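Local coordinates for uncharacterized protein from DUF35 family (Sulfolobus solfataricus, PDB 3IRB), which is of unknown function but may bind acyl-CoA, pairing a zinc ribbon with an OB-fold domain, at residues A[30-35]-A[58-63]; A[48-53]-A[67-72]; A[81-86]-A[109-114]. All blocks are in the same frame, centred on the assembly; numbering follows the deposited sequence. Where two conformers were deposited one is given.

Contact 1. Residues A[30-35]-A[58-63]. With SO4 (sulfate ion), chain G.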
loop_
_atom_site.group_PDB
_atom_site.type_symbol
_atom_site.label_atom_id
_atom_site.label_comp_id
_atom_site.label_asym_id
_atom_site.label_seq_id
_atom_site.Cartn_x
_atom_site.Cartn_y
_atom_site.Cartn_z
ATOM N N GLY A 30 -5.411 -14.196 -8.746
ATOM C CA GLY A 30 -4.525 -15.270 -8.391
ATOM C C GLY A 30 -4.459 -15.571 -6.901
ATOM O O GLY A 30 -5.020 -14.857 -6.082
ATOM N N PRO A 31 -3.771 -16.656 -6.552
ATOM C CA PRO A 31 -3.764 -17.129 -5.156
ATOM C C PRO A 31 -3.017 -16.159 -4.218
ATOM O O PRO A 31 -3.392 -16.055 -3.054
ATOM C CB PRO A 31 -3.063 -18.500 -5.240
ATOM C CG PRO A 31 -2.311 -18.480 -6.555
ATOM C CD PRO A 31 -3.169 -17.623 -7.475
ATOM N N ALA A 32 -1.996 -15.457 -4.726
ATOM C CA ALA A 32 -1.244 -14.496 -3.911
ATOM C C ALA A 32 -2.107 -13.295 -3.553
ATOM O O ALA A 32 -2.138 -12.844 -2.402
ATOM C CB ALA A 32 0.053 -14.054 -4.630
ATOM N N GLY A 33 -2.843 -12.802 -4.545
ATOM C CA GLY A 33 -3.870 -11.811 -4.348
ATOM C C GLY A 33 -4.865 -12.189 -3.287
ATOM O O GLY A 33 -5.194 -11.374 -2.431
ATOM N N GLU A 34 -5.315 -13.437 -3.321
ATOM C CA GLU A 34 -6.258 -13.936 -2.339
ATOM C C GLU A 34 -5.623 -13.913 -0.930
ATOM O O GLU A 34 -6.258 -13.449 0.007
ATOM C CB GLU A 34 -6.810 -15.322 -2.719
ATOM N N GLN A 35 -4.372 -14.356 -0.800
ATOM C CA GLN A 35 -3.663 -14.319 0.488
ATOM C C GLN A 35 -3.543 -12.890 0.985
ATOM O O GLN A 35 -3.744 -12.614 2.156
ATOM C CB GLN A 35 -2.238 -14.869 0.384
ATOM C CG GLN A 35 -2.102 -16.379 0.329
ATOM C CD GLN A 35 -2.732 -17.076 1.525
ATOM O OE1 GLN A 35 -2.360 -16.834 2.669
ATOM N NE2 GLN A 35 -3.698 -17.939 1.256
ATOM N N VAL A 58 5.480 -6.986 -1.727
ATOM C CA VAL A 58 4.201 -6.554 -1.176
ATOM C C VAL A 58 3.532 -5.655 -2.233
ATOM O O VAL A 58 4.207 -4.837 -2.844
ATOM C CB VAL A 58 4.384 -5.828 0.178
ATOM C CG1 VAL A 58 5.076 -4.450 0.009
ATOM C CG2 VAL A 58 3.039 -5.732 0.922
ATOM N N PRO A 59 2.224 -5.864 -2.507
ATOM C CA PRO A 59 1.376 -6.979 -2.069
ATOM C C PRO A 59 1.938 -8.308 -2.583
ATOM O O PRO A 59 2.770 -8.323 -3.504
ATOM C CB PRO A 59 0.014 -6.691 -2.714
ATOM C CG PRO A 59 0.036 -5.177 -2.947
ATOM C CD PRO A 59 1.468 -4.858 -3.270
ATOM N N ALA A 60 1.573 -9.388 -1.915
ATOM C CA ALA A 60 2.030 -10.721 -2.296
ATOM C C ALA A 60 1.835 -10.968 -3.792
ATOM O O ALA A 60 0.830 -10.567 -4.388
ATOM C CB ALA A 60 1.303 -11.760 -1.510
ATOM N N ARG A 61 2.777 -11.657 -4.410
ATOM C CA ARG A 61 2.614 -12.011 -5.794
ATOM C C ARG A 61 3.015 -13.444 -6.056
ATOM O O ARG A 61 3.748 -14.038 -5.288
ATOM C CB ARG A 61 3.340 -11.013 -6.700
ATOM C CG ARG A 61 4.808 -10.986 -6.602
ATOM C CD ARG A 61 5.387 -10.032 -7.667
ATOM N NE ARG A 61 5.310 -8.621 -7.327
ATOM C CZ ARG A 61 6.000 -7.666 -7.958
ATOM N NH1 ARG A 61 6.830 -7.972 -8.958
ATOM N NH2 ARG A 61 5.890 -6.403 -7.580
ATOM N N SER A 62 2.487 -14.000 -7.139
ATOM C CA SER A 62 2.588 -15.428 -7.363
ATOM C C SER A 62 3.727 -15.781 -8.333
ATOM O O SER A 62 3.996 -16.944 -8.571
ATOM C CB SER A 62 1.239 -15.926 -7.863
ATOM O OG SER A 62 0.919 -15.279 -9.070
ATOM N N TYR A 63 4.383 -14.761 -8.879
ATOM C CA TYR A 63 5.449 -14.937 -9.872
ATOM C C TYR A 63 6.578 -13.950 -9.645
ATOM O O TYR A 63 6.336 -12.792 -9.308
ATOM C CB TYR A 63 4.893 -14.701 -11.270
ATOM C CG TYR A 63 5.835 -15.114 -12.408
ATOM C CD1 TYR A 63 6.201 -16.417 -12.574
ATOM C CD2 TYR A 63 6.313 -14.179 -13.312
ATOM C CE1 TYR A 63 7.048 -16.811 -13.614
ATOM C CE2 TYR A 63 7.166 -14.546 -14.356
ATOM C CZ TYR A 63 7.518 -15.862 -14.500
ATOM O OH TYR A 63 8.351 -16.254 -15.524
HETATM S S SO4 G . 8.386 -5.114 -10.680
HETATM O O1 SO4 G . 9.791 -4.813 -10.431
HETATM O O2 SO4 G . 8.290 -6.457 -11.272
HETATM O O3 SO4 G . 7.809 -4.112 -11.555
HETATM O O4 SO4 G . 7.667 -5.033 -9.423
#
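Ala32, near the start of helix 30-41, presses its methyl group against the backbone of Arg61 and its neighbours in the loop 58-63. Ala32 CB lies 3.3 Å from Arg61 C and 3.5 Å from Ser62 N. Two further side chains flank it on the loop: the CB of Ser62 is 3.9 Å from the CB of Ala32, and the methyl of Ala60 meets that same CB at 4.1 Å. Ala60 CB also rests against the helix backbone, 3.7 Å from the carbonyl O of Ala32. No hydrogen bond crosses the interface, so close fit of small groups holds it, and Tyr74 of strand 69-76 packs beside Ala32 and Pro31.

The far side of the loop is quite different. The side chain of Arg61 leaves the helix behind and runs outward into solvent, its chain bent about the CG-CD bond (chi3 79°). Here the guanidinium meets a sulfate edge-on, with the sulfur in its plane. Oxygen O4 of the sulfate is shared, taking hydrogen bonds from both NH1 and NH2 of Arg61, the latter at 2.9 Å, while O2 takes a second one from NH1. The anion probably comes from the crystallisation liquor.

Inward, the carbonyl O of Arg61 is hydrogen-bonded by Ser48 OG, tying the loop to strand 46-49. The loop leads directly to Cys64, a zinc ligand, and the contact thus lays a helix against the loop that runs into the cysteine-bearing β-hairpin of a rubredoxin-like zinc ribbon.

Contact 2. Residues A[48-53]-A[67-72]. With ZN (zinc ion), chain C.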
loop_
_atom_site.group_PDB
_atom_site.type_symbol
_atom_site.label_atom_id
_atom_site.label_comp_id
_atom_site.label_asym_id
_atom_site.label_seq_id
_atom_site.Cartn_x
_atom_site.Cartn_y
_atom_site.Cartn_z
ATOM N N SER A 48 4.890 -12.083 -0.373
ATOM C CA SER A 48 5.379 -13.386 -0.802
ATOM C C SER A 48 6.883 -13.320 -0.993
ATOM O O SER A 48 7.449 -12.242 -1.267
ATOM C CB SER A 48 4.668 -13.814 -2.068
ATOM O OG SER A 48 4.999 -12.963 -3.113
ATOM N N LYS A 49 7.530 -14.477 -0.880
ATOM C CA LYS A 49 8.982 -14.521 -0.915
ATOM C C LYS A 49 9.444 -15.515 -1.939
ATOM O O LYS A 49 9.171 -16.709 -1.810
ATOM C CB LYS A 49 9.558 -14.859 0.457
ATOM C CG LYS A 49 11.073 -14.953 0.480
ATOM C CD LYS A 49 11.629 -15.342 1.867
ATOM C CE LYS A 49 13.138 -15.115 1.919
ATOM N NZ LYS A 49 13.712 -15.421 3.249
ATOM N N CYS A 50 10.149 -15.027 -2.954
ATOM C CA CYS A 50 10.725 -15.897 -3.970
ATOM C C CYS A 50 11.825 -16.750 -3.358
ATOM O O CYS A 50 12.741 -16.255 -2.703
ATOM C CB CYS A 50 11.290 -15.097 -5.148
ATOM S SG CYS A 50 12.078 -16.057 -6.398
ATOM N N SER A 51 11.730 -18.047 -3.564
ATOM C CA SER A 51 12.684 -18.968 -2.980
ATOM C C SER A 51 14.004 -18.932 -3.726
ATOM O O SER A 51 15.023 -19.376 -3.205
ATOM C CB SER A 51 12.128 -20.386 -2.962
ATOM O OG SER A 51 10.959 -20.445 -2.169
ATOM N N LYS A 52 13.977 -18.440 -4.965
ATOM C CA LYS A 52 15.188 -18.453 -5.787
ATOM C C LYS A 52 16.088 -17.259 -5.522
ATOM O O LYS A 52 17.312 -17.422 -5.485
ATOM C CB LYS A 52 14.860 -18.512 -7.277
ATOM C CG LYS A 52 16.080 -18.988 -8.065
ATOM C CD LYS A 52 15.777 -19.547 -9.427
ATOM C CE LYS A 52 16.990 -20.324 -9.948
ATOM N NZ LYS A 52 17.038 -20.371 -11.446
ATOM N N CYS A 53 15.502 -16.079 -5.307
ATOM C CA CYS A 53 16.315 -14.876 -5.033
ATOM C C CYS A 53 16.076 -14.288 -3.651
ATOM O O CYS A 53 16.778 -13.346 -3.237
ATOM C CB CYS A 53 16.038 -13.809 -6.091
ATOM S SG CYS A 53 14.339 -13.141 -6.057
ATOM N N CYS A 67 13.484 -13.847 -11.516
ATOM C CA CYS A 67 13.942 -15.231 -11.660
ATOM C C CYS A 67 13.173 -16.058 -12.688
ATOM O O CYS A 67 13.629 -17.136 -13.035
ATOM C CB CYS A 67 13.828 -15.959 -10.322
ATOM S SG CYS A 67 14.804 -15.224 -8.987
ATOM N N PHE A 68 12.013 -15.571 -13.144
ATOM C CA PHE A 68 11.111 -16.318 -14.035
ATOM C C PHE A 68 10.596 -17.620 -13.428
ATOM O O PHE A 68 10.647 -18.663 -14.067
ATOM C CB PHE A 68 11.768 -16.586 -15.404
ATOM C CG PHE A 68 12.400 -15.377 -15.999
ATOM C CD1 PHE A 68 11.621 -14.286 -16.378
ATOM C CD2 PHE A 68 13.779 -15.299 -16.148
ATOM C CE1 PHE A 68 12.205 -13.150 -16.909
ATOM C CE2 PHE A 68 14.370 -14.161 -16.679
ATOM C CZ PHE A 68 13.582 -13.082 -17.060
ATOM N N VAL A 69 10.142 -17.551 -12.176
ATOM C CA VAL A 69 9.658 -18.704 -11.440
ATOM C C VAL A 69 8.456 -18.309 -10.584
ATOM O O VAL A 69 8.308 -17.137 -10.157
ATOM C CB VAL A 69 10.730 -19.307 -10.492
ATOM C CG1 VAL A 69 11.950 -19.798 -11.265
ATOM C CG2 VAL A 69 11.115 -18.320 -9.450
ATOM N N LYS A 70 7.607 -19.301 -10.364
ATOM C CA LYS A 70 6.464 -19.199 -9.474
ATOM C C LYS A 70 6.934 -18.954 -8.017
ATOM O O LYS A 70 7.974 -19.479 -7.586
ATOM C CB LYS A 70 5.649 -20.516 -9.553
ATOM C CG LYS A 70 4.148 -20.343 -9.502
ATOM C CD LYS A 70 3.601 -20.161 -8.088
ATOM C CE LYS A 70 2.206 -19.542 -8.092
ATOM N N ILE A 71 6.170 -18.153 -7.277
ATOM C CA ILE A 71 6.389 -17.939 -5.847
ATOM C C ILE A 71 5.283 -18.652 -5.063
ATOM O O ILE A 71 4.102 -18.417 -5.306
ATOM C CB ILE A 71 6.331 -16.436 -5.498
ATOM C CG1 ILE A 71 7.362 -15.648 -6.330
ATOM C CG2 ILE A 71 6.534 -16.192 -3.951
ATOM C CD1 ILE A 71 7.385 -14.124 -6.036
ATOM N N GLU A 72 5.676 -19.463 -4.094
ATOM C CA GLU A 72 4.746 -20.255 -3.278
ATOM C C GLU A 72 4.695 -19.878 -1.797
ATOM O O GLU A 72 3.748 -20.250 -1.096
ATOM C CB GLU A 72 5.157 -21.729 -3.337
ATOM C CG GLU A 72 5.516 -22.240 -4.725
ATOM C CD GLU A 72 4.327 -22.790 -5.476
ATOM O OE1 GLU A 72 3.173 -22.517 -5.080
ATOM O OE2 GLU A 72 4.560 -23.503 -6.471
HETATM ZN ZN ZN C . 13.184 -14.373 -7.607
HETATM O O HOH W 1 8.342 -19.120 -2.840
HETATM O O HOH W 2 10.110 -18.826 -5.944
HETATM O O HOH W 3 16.136 -17.941 -12.715
#
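Cys50 and Cys53 face Cys67 across a zinc ion, the metal centre of a rubredoxin-like zinc ribbon whose fourth ligand is Cys64. The three thiolates converge from different directions. Cys50 extends its sulfur anti to the backbone N (chi1 177°), whereas Cys67 turns SG back beside its own N (chi1 -60°), and the two sulfurs, both bonded to the zinc, sit 3.9 Å apart (Cys50 SG to Cys67 SG). Cys67 SG is bound to the metal at 2.3 Å and is also packed from the side by carbon: Cys53 CB lies 3.5 Å from it and Lys52 CB 3.7 Å.

The CxxC turn is held by its own sulfur. Cys50 SG accepts the N-H of Cys53 at 3.6 Å, together with a weak bond from the N-H of Lys52, an N-H...S pattern familiar from zinc knuckles that probably eases the negative charge on the thiolate. On the other side, Phe68 and Val69 both face Cys64 in a G1 beta bulge. Val69 then directs CG2 toward Cys50 SG.

Away from the metal the contact becomes apolar. Ile71 points both of its branches at the strand end: CG2 sits 3.4 Å from the carbonyl O of Lys49 and 3.6 Å from Ser48 CB, while CD1 lies alongside Cys50 CB.

No direct hydrogen bond joins the segments, and waters span them instead. One accepts from Ser51 N and donates to Lys70 O. At the solvent edge the extended chain of Lys52 ends on another, which accepts from NZ and donates to Cys67 O at 2.7 Å.

Contact 3. Residues A[81-86]-A[109-114]. With SO4 (sulfate ion), chain F.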
loop_
_atom_site.group_PDB
_atom_site.type_symbol
_atom_site.label_atom_id
_atom_site.label_comp_id
_atom_site.label_asym_id
_atom_site.label_seq_id
_atom_site.Cartn_x
_atom_site.Cartn_y
_atom_site.Cartn_z
ATOM N N GLU A 81 7.037 -1.484 10.844
ATOM C CA GLU A 81 8.182 -0.885 10.169
ATOM C C GLU A 81 7.826 -0.075 8.924
ATOM O O GLU A 81 8.734 0.324 8.171
ATOM C CB GLU A 81 9.204 -1.971 9.801
ATOM C CG GLU A 81 9.796 -2.655 11.012
ATOM C CD GLU A 81 10.851 -3.688 10.659
ATOM O OE1 GLU A 81 10.935 -4.106 9.484
ATOM O OE2 GLU A 81 11.592 -4.092 11.576
ATOM N N ALA A 82 6.536 0.185 8.710
ATOM C CA ALA A 82 6.081 0.979 7.557
ATOM C C ALA A 82 6.643 2.396 7.604
ATOM O O ALA A 82 6.634 3.042 8.665
ATOM C CB ALA A 82 4.548 1.058 7.484
ATOM N N TYR A 83 7.084 2.888 6.448
ATOM C CA TYR A 83 7.543 4.277 6.337
ATOM C C TYR A 83 7.081 4.934 5.062
ATOM O O TYR A 83 6.718 4.273 4.069
ATOM C CB TYR A 83 9.061 4.374 6.477
ATOM C CG TYR A 83 9.791 3.783 5.311
ATOM C CD1 TYR A 83 10.083 2.440 5.269
ATOM C CD2 TYR A 83 10.180 4.580 4.262
ATOM C CE1 TYR A 83 10.775 1.893 4.209
ATOM C CE2 TYR A 83 10.855 4.053 3.179
ATOM C CZ TYR A 83 11.145 2.714 3.166
ATOM O OH TYR A 83 11.791 2.217 2.104
ATOM N N VAL A 84 7.048 6.257 5.110
ATOM C CA VAL A 84 6.630 7.054 3.994
ATOM C C VAL A 84 7.833 7.168 3.043
ATOM O O VAL A 84 8.883 7.722 3.393
ATOM C CB VAL A 84 6.159 8.464 4.427
ATOM C CG1 VAL A 84 5.810 9.312 3.189
ATOM C CG2 VAL A 84 4.995 8.369 5.397
ATOM N N ASP A 85 7.655 6.682 1.825
ATOM C CA ASP A 85 8.720 6.732 0.815
ATOM C C ASP A 85 8.682 8.002 -0.032
ATOM O O ASP A 85 9.720 8.551 -0.421
ATOM C CB ASP A 85 8.639 5.480 -0.052
ATOM C CG ASP A 85 9.834 5.325 -0.966
ATOM O OD1 ASP A 85 10.971 5.452 -0.470
ATOM O OD2 ASP A 85 9.605 5.102 -2.165
ATOM N N SER A 86 7.477 8.456 -0.312
ATOM C CA SER A 86 7.204 9.629 -1.176
ATOM C C SER A 86 5.720 9.887 -1.100
ATOM O O SER A 86 4.935 9.018 -0.671
ATOM C CB SER A 86 7.624 9.385 -2.627
ATOM O OG SER A 86 7.022 8.210 -3.096
ATOM N N ARG A 109 6.303 2.043 2.287
ATOM C CA ARG A 109 7.182 0.883 2.083
ATOM C C ARG A 109 7.627 0.281 3.392
ATOM O O ARG A 109 7.387 0.823 4.462
ATOM C CB ARG A 109 8.408 1.271 1.271
ATOM C CG ARG A 109 8.074 1.705 -0.179
ATOM C CD ARG A 109 9.310 1.814 -1.027
ATOM N NE ARG A 109 9.796 0.484 -1.367
ATOM C CZ ARG A 109 10.952 0.216 -1.955
ATOM N NH1 ARG A 109 11.791 1.195 -2.293
ATOM N NH2 ARG A 109 11.277 -1.048 -2.200
ATOM N N PHE A 110 8.323 -0.844 3.281
ATOM C CA PHE A 110 8.860 -1.549 4.436
ATOM C C PHE A 110 10.306 -1.875 4.100
ATOM O O PHE A 110 10.584 -2.281 2.972
ATOM C CB PHE A 110 8.080 -2.848 4.680
ATOM C CG PHE A 110 6.608 -2.639 4.840
ATOM C CD1 PHE A 110 5.791 -2.588 3.750
ATOM C CD2 PHE A 110 6.050 -2.468 6.098
ATOM C CE1 PHE A 110 4.437 -2.357 3.887
ATOM C CE2 PHE A 110 4.695 -2.249 6.248
ATOM C CZ PHE A 110 3.891 -2.182 5.133
ATOM N N PRO A 111 11.218 -1.726 5.068
ATOM C CA PRO A 111 12.643 -1.988 4.814
ATOM C C PRO A 111 12.884 -3.388 4.216
ATOM O O PRO A 111 12.344 -4.367 4.714
ATOM C CB PRO A 111 13.292 -1.898 6.194
ATOM C CG PRO A 111 12.252 -1.427 7.131
ATOM C CD PRO A 111 10.934 -1.387 6.469
ATOM N N ASN A 112 13.640 -3.436 3.127
ATOM C CA ASN A 112 14.122 -4.676 2.497
ATOM C C ASN A 112 13.023 -5.478 1.816
ATOM O O ASN A 112 13.219 -6.661 1.490
ATOM C CB ASN A 112 14.891 -5.543 3.510
ATOM C CG ASN A 112 16.000 -4.773 4.190
ATOM O OD1 ASN A 112 16.695 -3.974 3.553
ATOM N ND2 ASN A 112 16.153 -4.979 5.489
ATOM N N ILE A 113 11.877 -4.818 1.588
ATOM C CA ILE A 113 10.759 -5.443 0.901
ATOM C C ILE A 113 10.498 -4.698 -0.396
ATOM O O ILE A 113 10.440 -3.457 -0.409
ATOM C CB ILE A 113 9.524 -5.466 1.808
ATOM C CG1 ILE A 113 9.761 -6.494 2.914
ATOM C CG2 ILE A 113 8.256 -5.825 1.011
ATOM C CD1 ILE A 113 9.087 -6.159 4.208
ATOM N N GLU A 114 10.349 -5.453 -1.487
ATOM C CA GLU A 114 10.040 -4.867 -2.789
ATOM C C GLU A 114 8.561 -4.473 -2.906
ATOM O O GLU A 114 7.681 -5.123 -2.345
ATOM C CB GLU A 114 10.438 -5.804 -3.939
ATOM C CG GLU A 114 11.945 -6.097 -3.972
ATOM C CD GLU A 114 12.587 -5.972 -5.361
ATOM O OE1 GLU A 114 11.880 -5.741 -6.373
ATOM O OE2 GLU A 114 13.827 -6.107 -5.434
HETATM S S SO4 F . 10.896 3.532 -4.827
HETATM O O1 SO4 F . 11.365 3.678 -3.445
HETATM O O2 SO4 F . 9.876 4.540 -5.117
HETATM O O3 SO4 F . 10.311 2.189 -4.974
HETATM O O4 SO4 F . 12.064 3.722 -5.701
HETATM O O HOH W 4 11.757 -0.531 1.242
#
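The carbonyl O of Arg109 is approached by two groups of segment 81-86: Tyr83 N donates a nearly straight hydrogen bond of 2.9 Å, and Ala82 CA adds a CA-H...O contact at 3.4 Å. Arg109 N returns a bond to Tyr83 O, making an antiparallel hydrogen-bonded pair of strands 83-92 and 98-109 in the OB-fold domain.

The side chains of this pair run side by side. Tyr83 CG lies between the backbone N and the carbonyl carbon (chi1 69°), which swings the ring over the Arg109 backbone and brings OH to 3.6 Å from Arg109 CB; ring and guanidinium planes stand 39° apart. A water joins Tyr83 OH to Phe110 O and lies over the centre of a guanidinium face. Beyond the pair, Ala82 CB packs on Phe110 CE2 at 3.5 Å, and Pro111 CD reaches Glu81 CB as the chain enters a type II turn.

Arg109 NH2 donates to Ile113 O at 3.1 Å, NE to Gly115 O, and NH1 weakly to a sulfate, probably a crystallisation ion. Asp85 flanks the aliphatic part, its OD2 4.5 Å from Arg109 NH1, too far for a salt bridge, but 2.6 Å from sulfate O1, where one acid group probably holds a proton. A leucine in place of this arginine would probably leave Ile113 O and Gly115 O without these donors. The guanidinium thus ties down backbone carbonyls at the turn's end and just beyond.

How the contacts relate
Contact 1 is largely buried, whereas contacts 2 and 3 are only partly so. Contact 2 lies within the zinc ribbon, and contact 1 sets helix 30-41 against a loop of the same ribbon; the two touch directly, with Ile71 N paired with Ser62 O, and their segments alternate along the chain. The first depends on close packing of small groups, the second on metal coordination and bridging waters. Contact 3 belongs to the OB-fold and is the one with direct hydrogen bonds between its segments. It meets contact 1 where Val58 pairs with Glu114 and packs on Ile113, joining the two domains, but stays about 7 Å, nearest atoms, from contact 2.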